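DNA polymerase sliding clamp 2 (Thermococcus kodakarensis, PDB 3LX2) probably serves as a ring-shaped homotrimeric sliding clamp that encircles DNA and tethers the replicative polymerase and other proteins to it during replication. Local coordinates at residues Phe24-Phe29 and Ala70-Arg75; Glu12-Ile17 and Val79-Arg84; Lys74-Val79 and Leu99-Leu104. One frame throughout, in Å; residues are numbered along the deposited sequence.

Contact 1 (Phe24-Phe29 and Ala70-Arg75); sequences FDEAVF and AFDLKR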
loop_
_atom_site.group_PDB
_atom_site.type_symbol
_atom_site.label_atom_id
_atom_site.label_comp_id
_atom_site.label_asym_id
_atom_site.label_seq_id
_atom_site.Cartn_x
_atom_site.Cartn_y
_atom_site.Cartn_z
ATOM N N PHE A 24 15.075 -17.748 -11.084
ATOM C CA PHE A 24 14.955 -18.537 -12.299
ATOM C C PHE A 24 13.788 -18.108 -13.137
ATOM O O PHE A 24 12.745 -17.766 -12.625
ATOM C CB PHE A 24 14.792 -20.010 -11.966
ATOM C CG PHE A 24 15.624 -20.454 -10.813
ATOM C CD1 PHE A 24 17.006 -20.619 -10.958
ATOM C CD2 PHE A 24 15.050 -20.667 -9.588
ATOM C CE1 PHE A 24 17.784 -21.025 -9.872
ATOM C CE2 PHE A 24 15.806 -21.061 -8.519
ATOM C CZ PHE A 24 17.181 -21.233 -8.651
ATOM N N ASP A 25 13.965 -18.170 -14.445
ATOM C CA ASP A 25 12.931 -17.754 -15.370
ATOM C C ASP A 25 11.938 -18.912 -15.549
ATOM O O ASP A 25 10.756 -18.686 -15.799
ATOM C CB ASP A 25 13.557 -17.345 -16.716
ATOM C CG ASP A 25 14.667 -16.285 -16.555
ATOM O OD1 ASP A 25 14.434 -15.238 -15.919
ATOM O OD2 ASP A 25 15.797 -16.490 -17.079
ATOM N N GLU A 26 12.457 -20.131 -15.407
ATOM C CA GLU A 26 11.747 -21.340 -15.712
ATOM C C GLU A 26 12.090 -22.361 -14.667
ATOM O O GLU A 26 13.209 -22.363 -14.133
ATOM C CB GLU A 26 12.177 -21.914 -17.072
ATOM C CG GLU A 26 12.473 -20.850 -18.164
ATOM C CD GLU A 26 12.554 -21.454 -19.569
ATOM O OE1 GLU A 26 13.301 -22.480 -19.740
ATOM O OE2 GLU A 26 11.859 -20.904 -20.487
ATOM N N ALA A 27 11.139 -23.243 -14.348
ATOM C CA ALA A 27 11.487 -24.337 -13.479
ATOM C C ALA A 27 11.053 -25.685 -14.005
ATOM O O ALA A 27 10.001 -25.831 -14.612
ATOM C CB ALA A 27 10.942 -24.098 -12.155
ATOM N N VAL A 28 11.912 -26.666 -13.789
ATOM C CA VAL A 28 11.594 -28.039 -14.060
ATOM C C VAL A 28 11.092 -28.794 -12.834
ATOM O O VAL A 28 11.816 -29.018 -11.873
ATOM C CB VAL A 28 12.857 -28.759 -14.590
ATOM C CG1 VAL A 28 12.543 -30.244 -14.933
ATOM C CG2 VAL A 28 13.453 -27.982 -15.805
ATOM N N PHE A 29 9.863 -29.259 -12.893
ATOM C CA PHE A 29 9.322 -30.014 -11.784
ATOM C C PHE A 29 9.370 -31.492 -12.089
ATOM O O PHE A 29 8.712 -31.972 -12.990
ATOM C CB PHE A 29 7.901 -29.555 -11.489
ATOM C CG PHE A 29 7.811 -28.438 -10.464
ATOM C CD1 PHE A 29 8.949 -27.774 -10.014
ATOM C CD2 PHE A 29 6.574 -28.054 -9.939
ATOM C CE1 PHE A 29 8.870 -26.759 -9.085
ATOM C CE2 PHE A 29 6.499 -27.021 -9.012
ATOM C CZ PHE A 29 7.662 -26.384 -8.581
ATOM N N ALA A 70 7.975 -28.564 -17.226
ATOM C CA ALA A 70 8.727 -27.345 -17.170
ATOM C C ALA A 70 7.840 -26.212 -17.667
ATOM O O ALA A 70 7.064 -26.382 -18.604
ATOM C CB ALA A 70 10.009 -27.468 -18.043
ATOM N N PHE A 71 7.939 -25.054 -17.035
ATOM C CA PHE A 71 7.050 -23.967 -17.420
ATOM C C PHE A 71 7.585 -22.627 -16.964
ATOM O O PHE A 71 8.506 -22.548 -16.162
ATOM C CB PHE A 71 5.636 -24.210 -16.870
ATOM C CG PHE A 71 5.646 -24.679 -15.462
ATOM C CD1 PHE A 71 5.644 -23.767 -14.425
ATOM C CD2 PHE A 71 5.728 -26.032 -15.174
ATOM C CE1 PHE A 71 5.706 -24.202 -13.115
ATOM C CE2 PHE A 71 5.782 -26.473 -13.879
ATOM C CZ PHE A 71 5.757 -25.553 -12.841
ATOM N N ASP A 72 6.985 -21.565 -17.471
ATOM C CA ASP A 72 7.506 -20.262 -17.179
ATOM C C ASP A 72 7.111 -19.818 -15.746
ATOM O O ASP A 72 5.926 -19.786 -15.398
ATOM C CB ASP A 72 7.080 -19.287 -18.245
ATOM C CG ASP A 72 7.842 -18.052 -18.164
ATOM O OD1 ASP A 72 9.083 -18.095 -18.238
ATOM O OD2 ASP A 72 7.215 -17.014 -18.000
ATOM N N LEU A 73 8.122 -19.510 -14.920
ATOM C CA LEU A 73 7.867 -19.296 -13.511
ATOM C C LEU A 73 6.991 -18.046 -13.335
ATOM O O LEU A 73 5.992 -18.050 -12.612
ATOM C CB LEU A 73 9.163 -19.256 -12.693
ATOM C CG LEU A 73 9.706 -20.527 -12.015
ATOM C CD1 LEU A 73 11.214 -20.468 -11.623
ATOM C CD2 LEU A 73 8.901 -20.918 -10.781
ATOM N N LYS A 74 7.327 -16.993 -14.058
ATOM C CA LYS A 74 6.594 -15.776 -13.946
ATOM C C LYS A 74 5.180 -15.934 -14.460
ATOM O O LYS A 74 4.329 -15.195 -14.043
ATOM C CB LYS A 74 7.320 -14.639 -14.682
ATOM C CG LYS A 74 6.559 -13.332 -14.668
ATOM C CD LYS A 74 7.180 -12.205 -15.538
ATOM C CE LYS A 74 8.478 -11.655 -14.952
ATOM N NZ LYS A 74 9.652 -12.385 -15.488
ATOM N N ARG A 75 4.910 -16.844 -15.395
ATOM C CA ARG A 75 3.527 -16.987 -15.898
ATOM C C ARG A 75 2.641 -17.628 -14.815
ATOM O O ARG A 75 1.503 -17.203 -14.556
ATOM C CB ARG A 75 3.498 -17.875 -17.130
ATOM C CG ARG A 75 3.234 -17.185 -18.446
ATOM C CD ARG A 75 2.996 -18.293 -19.482
ATOM N NE ARG A 75 1.859 -17.940 -20.322
ATOM C CZ ARG A 75 1.843 -17.937 -21.651
ATOM N NH1 ARG A 75 2.907 -18.318 -22.354
ATOM N NH2 ARG A 75 0.723 -17.584 -22.270
#

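Contact 2 (Glu12-Ile17 and Val79-Arg84); sequences EFESLI and VLKLAR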
loop_
_atom_site.group_PDB
_atom_site.type_symbol
_atom_site.label_atom_id
_atom_site.label_comp_id
_atom_site.label_asym_id
_atom_site.label_seq_id
_atom_site.Cartn_x
_atom_site.Cartn_y
_atom_site.Cartn_z
ATOM N N GLU A 12 -0.214 -20.429 0.215
ATOM C CA GLU A 12 1.053 -21.052 0.611
ATOM C C GLU A 12 1.861 -21.346 -0.617
ATOM O O GLU A 12 2.987 -20.876 -0.716
ATOM C CB GLU A 12 0.862 -22.299 1.457
ATOM C CG GLU A 12 1.213 -22.044 2.903
ATOM C CD GLU A 12 0.760 -23.151 3.833
ATOM O OE1 GLU A 12 0.627 -24.323 3.395
ATOM O OE2 GLU A 12 0.524 -22.849 5.024
ATOM N N PHE A 13 1.299 -22.043 -1.590
ATOM C CA PHE A 13 2.101 -22.412 -2.783
ATOM C C PHE A 13 2.593 -21.227 -3.592
ATOM O O PHE A 13 3.675 -21.273 -4.185
ATOM C CB PHE A 13 1.280 -23.284 -3.699
ATOM C CG PHE A 13 2.054 -24.307 -4.411
ATOM C CD1 PHE A 13 2.497 -24.084 -5.700
ATOM C CD2 PHE A 13 2.293 -25.552 -3.829
ATOM C CE1 PHE A 13 3.193 -25.070 -6.418
ATOM C CE2 PHE A 13 3.033 -26.571 -4.566
ATOM C CZ PHE A 13 3.486 -26.294 -5.865
ATOM N N GLU A 14 1.775 -20.166 -3.655
ATOM C CA GLU A 14 2.169 -18.893 -4.284
ATOM C C GLU A 14 3.527 -18.439 -3.733
ATOM O O GLU A 14 4.341 -17.887 -4.433
ATOM C CB GLU A 14 1.121 -17.838 -3.947
ATOM C CG GLU A 14 1.317 -16.440 -4.561
ATOM C CD GLU A 14 2.311 -15.605 -3.788
ATOM O OE1 GLU A 14 2.532 -15.913 -2.607
ATOM O OE2 GLU A 14 2.927 -14.678 -4.352
ATOM N N SER A 15 3.731 -18.685 -2.455
ATOM C CA SER A 15 4.779 -18.107 -1.743
ATOM C C SER A 15 6.111 -18.856 -1.971
ATOM O O SER A 15 7.198 -18.269 -2.051
ATOM C CB SER A 15 4.341 -18.004 -0.279
ATOM O OG SER A 15 5.448 -18.369 0.483
ATOM N N LEU A 16 6.029 -20.160 -2.148
ATOM C CA LEU A 16 7.128 -20.918 -2.722
ATOM C C LEU A 16 7.429 -20.491 -4.150
ATOM O O LEU A 16 8.599 -20.389 -4.565
ATOM C CB LEU A 16 6.719 -22.359 -2.764
ATOM C CG LEU A 16 7.770 -23.310 -3.304
ATOM C CD1 LEU A 16 8.907 -23.474 -2.295
ATOM C CD2 LEU A 16 7.059 -24.661 -3.595
ATOM N N ILE A 17 6.403 -20.260 -4.946
ATOM C CA ILE A 17 6.709 -19.938 -6.331
ATOM C C ILE A 17 7.376 -18.568 -6.417
ATOM O O ILE A 17 8.269 -18.367 -7.278
ATOM C CB ILE A 17 5.491 -20.099 -7.263
ATOM C CG1 ILE A 17 5.045 -21.567 -7.286
ATOM C CG2 ILE A 17 5.789 -19.708 -8.661
ATOM C CD1 ILE A 17 6.117 -22.487 -7.574
ATOM N N VAL A 79 -0.787 -16.398 -12.078
ATOM C CA VAL A 79 -1.982 -17.152 -11.800
ATOM C C VAL A 79 -2.101 -17.304 -10.316
ATOM O O VAL A 79 -3.180 -17.059 -9.744
ATOM C CB VAL A 79 -1.928 -18.544 -12.378
ATOM C CG1 VAL A 79 -3.054 -19.369 -11.832
ATOM C CG2 VAL A 79 -1.971 -18.500 -13.924
ATOM N N LEU A 80 -1.003 -17.682 -9.672
ATOM C CA LEU A 80 -1.062 -17.985 -8.258
ATOM C C LEU A 80 -1.358 -16.731 -7.418
ATOM O O LEU A 80 -1.926 -16.811 -6.326
ATOM C CB LEU A 80 0.199 -18.723 -7.785
ATOM C CG LEU A 80 0.391 -20.127 -8.373
ATOM C CD1 LEU A 80 1.716 -20.623 -7.922
ATOM C CD2 LEU A 80 -0.719 -21.083 -7.890
ATOM N N LYS A 81 -1.010 -15.568 -7.962
ATOM C CA LYS A 81 -1.250 -14.346 -7.234
ATOM C C LYS A 81 -2.732 -14.006 -7.269
ATOM O O LYS A 81 -3.183 -13.143 -6.537
ATOM C CB LYS A 81 -0.363 -13.205 -7.772
ATOM C CG LYS A 81 1.109 -13.235 -7.244
ATOM C CD LYS A 81 1.985 -12.211 -7.956
ATOM C CE LYS A 81 2.993 -11.524 -7.046
ATOM N NZ LYS A 81 2.243 -10.554 -6.119
ATOM N N LEU A 82 -3.507 -14.697 -8.092
ATOM C CA LEU A 82 -4.977 -14.492 -8.002
ATOM C C LEU A 82 -5.644 -15.211 -6.859
ATOM O O LEU A 82 -6.800 -14.906 -6.558
ATOM C CB LEU A 82 -5.717 -14.852 -9.285
ATOM C CG LEU A 82 -5.179 -14.272 -10.604
ATOM C CD1 LEU A 82 -5.888 -15.047 -11.687
ATOM C CD2 LEU A 82 -5.374 -12.771 -10.798
ATOM N N ALA A 83 -4.939 -16.146 -6.214
ATOM C CA ALA A 83 -5.556 -16.981 -5.161
ATOM C C ALA A 83 -6.100 -16.116 -4.041
ATOM O O ALA A 83 -5.416 -15.246 -3.582
ATOM C CB ALA A 83 -4.602 -17.899 -4.607
ATOM N N ARG A 84 -7.321 -16.367 -3.580
ATOM C CA ARG A 84 -7.772 -15.701 -2.365
ATOM C C ARG A 84 -7.502 -16.598 -1.147
ATOM O O ARG A 84 -7.095 -17.764 -1.290
ATOM C CB ARG A 84 -9.232 -15.272 -2.488
ATOM C CG ARG A 84 -9.457 -14.016 -3.424
ATOM C CD ARG A 84 -10.515 -13.030 -2.811
ATOM N NE ARG A 84 -11.820 -13.677 -2.612
ATOM C CZ ARG A 84 -12.670 -13.376 -1.631
ATOM N NH1 ARG A 84 -12.373 -12.429 -0.728
ATOM N NH2 ARG A 84 -13.834 -14.027 -1.551
#

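Contact 3 (Lys74-Val79 and Leu99-Leu104); sequences KRFLKV and LEVGLL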
loop_
_atom_site.group_PDB
_atom_site.type_symbol
_atom_site.label_atom_id
_atom_site.label_comp_id
_atom_site.label_asym_id
_atom_site.label_seq_id
_atom_site.Cartn_x
_atom_site.Cartn_y
_atom_site.Cartn_z
ATOM N N LYS A 74 7.327 -16.993 -14.058
ATOM C CA LYS A 74 6.594 -15.776 -13.946
ATOM C C LYS A 74 5.180 -15.934 -14.460
ATOM O O LYS A 74 4.329 -15.195 -14.043
ATOM C CB LYS A 74 7.320 -14.639 -14.682
ATOM C CG LYS A 74 6.559 -13.332 -14.668
ATOM C CD LYS A 74 7.180 -12.205 -15.538
ATOM C CE LYS A 74 8.478 -11.655 -14.952
ATOM N NZ LYS A 74 9.652 -12.385 -15.488
ATOM N N ARG A 75 4.910 -16.844 -15.395
ATOM C CA ARG A 75 3.527 -16.987 -15.898
ATOM C C ARG A 75 2.641 -17.628 -14.815
ATOM O O ARG A 75 1.503 -17.203 -14.556
ATOM C CB ARG A 75 3.498 -17.875 -17.130
ATOM C CG ARG A 75 3.234 -17.185 -18.446
ATOM C CD ARG A 75 2.996 -18.293 -19.482
ATOM N NE ARG A 75 1.859 -17.940 -20.322
ATOM C CZ ARG A 75 1.843 -17.937 -21.651
ATOM N NH1 ARG A 75 2.907 -18.318 -22.354
ATOM N NH2 ARG A 75 0.723 -17.584 -22.270
ATOM N N PHE A 76 3.203 -18.649 -14.200
ATOM C CA PHE A 76 2.576 -19.447 -13.200
ATOM C C PHE A 76 2.366 -18.618 -11.973
ATOM O O PHE A 76 1.362 -18.748 -11.307
ATOM C CB PHE A 76 3.529 -20.578 -12.848
ATOM C CG PHE A 76 2.954 -21.610 -11.937
ATOM C CD1 PHE A 76 1.615 -21.973 -12.029
ATOM C CD2 PHE A 76 3.767 -22.247 -11.013
ATOM C CE1 PHE A 76 1.082 -22.964 -11.202
ATOM C CE2 PHE A 76 3.234 -23.223 -10.158
ATOM C CZ PHE A 76 1.878 -23.582 -10.261
ATOM N N LEU A 77 3.323 -17.760 -11.681
ATOM C CA LEU A 77 3.262 -16.948 -10.476
ATOM C C LEU A 77 2.110 -15.970 -10.555
ATOM O O LEU A 77 1.392 -15.776 -9.561
ATOM C CB LEU A 77 4.570 -16.196 -10.202
ATOM C CG LEU A 77 4.528 -15.236 -8.992
ATOM C CD1 LEU A 77 4.204 -15.984 -7.707
ATOM C CD2 LEU A 77 5.874 -14.500 -8.892
ATOM N N LYS A 78 1.906 -15.384 -11.729
ATOM C CA LYS A 78 0.733 -14.487 -11.900
ATOM C C LYS A 78 -0.621 -15.155 -11.632
ATOM O O LYS A 78 -1.490 -14.537 -11.019
ATOM C CB LYS A 78 0.723 -13.776 -13.265
ATOM C CG LYS A 78 1.905 -12.844 -13.402
ATOM C CD LYS A 78 1.979 -12.234 -14.814
ATOM C CE LYS A 78 2.828 -10.953 -14.788
ATOM N NZ LYS A 78 2.540 -10.068 -15.994
ATOM N N VAL A 79 -0.787 -16.398 -12.078
ATOM C CA VAL A 79 -1.982 -17.152 -11.800
ATOM C C VAL A 79 -2.101 -17.304 -10.316
ATOM O O VAL A 79 -3.180 -17.059 -9.744
ATOM C CB VAL A 79 -1.928 -18.544 -12.378
ATOM C CG1 VAL A 79 -3.054 -19.369 -11.832
ATOM C CG2 VAL A 79 -1.971 -18.500 -13.924
ATOM N N LEU A 99 -0.020 -27.480 -18.676
ATOM C CA LEU A 99 -0.378 -27.703 -17.269
ATOM C C LEU A 99 -1.756 -27.076 -17.058
ATOM O O LEU A 99 -1.985 -25.889 -17.372
ATOM C CB LEU A 99 0.634 -27.059 -16.352
ATOM C CG LEU A 99 0.392 -26.901 -14.855
ATOM C CD1 LEU A 99 0.486 -28.211 -14.128
ATOM C CD2 LEU A 99 1.462 -25.943 -14.303
ATOM N N GLU A 100 -2.681 -27.857 -16.557
ATOM C CA GLU A 100 -3.907 -27.237 -16.143
ATOM C C GLU A 100 -3.837 -26.816 -14.638
ATOM O O GLU A 100 -3.467 -27.646 -13.759
ATOM C CB GLU A 100 -5.115 -28.120 -16.502
ATOM C CG GLU A 100 -6.428 -27.592 -15.980
ATOM C CD GLU A 100 -7.631 -28.255 -16.653
ATOM O OE1 GLU A 100 -7.553 -29.497 -16.959
ATOM O OE2 GLU A 100 -8.651 -27.527 -16.871
ATOM N N VAL A 101 -4.187 -25.544 -14.361
ATOM C CA VAL A 101 -4.113 -24.984 -13.003
ATOM C C VAL A 101 -5.475 -24.490 -12.551
ATOM O O VAL A 101 -6.119 -23.644 -13.195
ATOM C CB VAL A 101 -3.162 -23.750 -12.943
ATOM C CG1 VAL A 101 -2.999 -23.206 -11.488
ATOM C CG2 VAL A 101 -1.821 -24.058 -13.575
ATOM N N GLY A 102 -5.934 -25.000 -11.425
ATOM C CA GLY A 102 -7.220 -24.600 -10.953
ATOM C C GLY A 102 -7.168 -23.896 -9.630
ATOM O O GLY A 102 -6.361 -24.228 -8.782
ATOM N N LEU A 103 -8.058 -22.927 -9.454
ATOM C CA LEU A 103 -8.150 -22.192 -8.178
ATOM C C LEU A 103 -9.580 -22.342 -7.692
ATOM O O LEU A 103 -10.507 -21.850 -8.329
ATOM C CB LEU A 103 -7.788 -20.712 -8.367
ATOM C CG LEU A 103 -6.344 -20.364 -8.794
ATOM C CD1 LEU A 103 -6.182 -18.826 -8.960
ATOM C CD2 LEU A 103 -5.332 -20.813 -7.781
ATOM N N LEU A 104 -9.779 -23.069 -6.603
ATOM C CA LEU A 104 -11.143 -23.429 -6.237
ATOM C C LEU A 104 -11.563 -22.708 -4.968
ATOM O O LEU A 104 -10.988 -22.929 -3.899
ATOM C CB LEU A 104 -11.304 -24.967 -6.101
ATOM C CG LEU A 104 -10.596 -25.864 -7.155
ATOM C CD1 LEU A 104 -11.105 -27.285 -7.125
ATOM C CD2 LEU A 104 -10.691 -25.364 -8.559
#

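Contact 1 (Phe24-Phe29 and Ala70-Arg75)
A27 and F71 form the hydrogen-bonded pair of an antiparallel strand pairing. It lies at the N-terminal-domain edge of the long antiparallel sheet that runs through both halves of the PCNA clamp subunit. Strand 67-72 is the outermost strand there within the chain, and it runs directly into helix 73-80. The backbone bonds come first. A27 N donates to F71 O at 3.3 Å. F71 N returns the bond to A27 O over a similar length. A third bond, from L73 N to D25 O, is shorter at 2.9 Å. It extends the pairing into the first turn of the helix. Weaker CA-H...O contacts run from A70 CA to A27 O and from E26 CA to F71 O.

D72 holds the N-cap position of the helix. E26 OE2 and D72 OD1 are like charges 4.5 Å apart on one face of the sheet, which probably disfavours a closer approach. V28 CG2 meets A70 CB on that same face.

The other face is apolar. L73 is buried. Its CD1 branch packs against F24 CB, 3.6 Å away, and against A27 CB, and it lies near the plane of the F24 ring at its edge. F29 and F71 make a T-shaped stack with planes at 87°. The F71 chi1 of 44° puts CG between the backbone N and the carbonyl carbon, and the ring reaches F29 edge first. F71 CZ lies over the F29 face, 3.9 Å from F29 CD2.

Contact 2 (Glu12-Ile17 and Val79-Arg84)
L80 pushes its side chain against helix 10-21, where F13, E14 and I17 receive it. Helices 10-21 and 73-80 are the paired helices of the N-terminal domain, which in PCNA clamps line the central DNA channel. The tight part of the contact centres on L80. L80 CD1 lies 3.5 Å from I17 CG1, and the two side chains cross at about a right angle. The same methyl reaches the edge of the F13 ring, near its plane, at 4.2 Å from F13 CD1. L80 CG stands beside its own backbone N, chi1 -66°, and the extended chi2 of 174° carries CD1 on to this pair. The backbones also come close here, with the CA atoms of E14 and L80 5.2 Å apart. E14 CB packs on L80 CB, and E14 CG lies 3.7 Å from L80 O. The L80 carbonyl is itself bonded to A83 N, which closes a type I beta turn from L80 to A83. L89 of strand 88-93 packs on both F13 and L80, so the leucine is held between the helix and the sheet.

The looser part is on the solvent side, where the E14 carboxylate meets the exposed K81. A bend at chi2 of E14, -81°, turns the carboxylate toward the lysine. E14 OE2 then rests 3.7 Å from K81 CG. K81 NZ stays 4.5 Å from E14 OE2, beyond a salt bridge.

With no hydrogen bond between the segments, apolar burial around L80 probably supplies most of the hold. The opposite charges of E14 and K81 probably add a modest attraction at the surface. The exposed lysine is consistent with the positively charged channel lining of these clamps.

Contact 3 (Lys74-Val79 and Leu99-Leu104)
Helix 74-79 and strand 99-104 run in nearly the same direction, their axes 20° apart and 10.6 Å from each other at closest approach. The helix packs on one face of an antiparallel sheet, a helix-on-sheet layer of the PCNA clamp fold. The closest CA atoms are those of V79 and V101, at 8.2 Å. The backbones are thus well separated, and side chains fill the gap. No hydrogen bond crosses it.

L99, V101 and L103 point toward the helix from alternate positions on the strand. F76 and V79 meet them from successive turns. F76 CG is anti to the backbone N, chi1 -173°, and this carries the ring to the strand. Its CE1 lies 3.9 Å from V101 CG2, and its contact with L99 CD2 is longer. Both methyls approach the ring obliquely. V101 also touches a second helix residue: its CG1 packs against V79 CG1 at 3.9 Å.

All five residues are buried. L91 and L113, from the strands on either side of 98-104, also touch F76, and I17 of helix 10-21 covers it as well. R75 reaches outward and makes a salt bridge with D172 of a second subunit, so this helix also takes part in the trimer interface. At the far end, L103 CD1 rests 3.6 Å from V79 O.

How the contacts relate
After the first strand, 3-7, comes helix 10-21, and then strand 26-31. Further strands lead to strand 67-72 and helix 73-80. Contact 1 closes the inner loop, from 24-29 to 70-75. It is nested inside the larger loop that contact 2 closes from 12-17 to 79-84. Contact 3 starts on helix 73-80 and closes a shorter loop to strand 98-104. It crosses contact 2 along the chain, and the two share V79. Helix 73-80 is common to all three contacts. It is tied to the edge of one sheet, to helix 10-21 and to the face of a second sheet. F71 touches F76, joining contacts 1 and 3, while I17 reaches both L73 and F76.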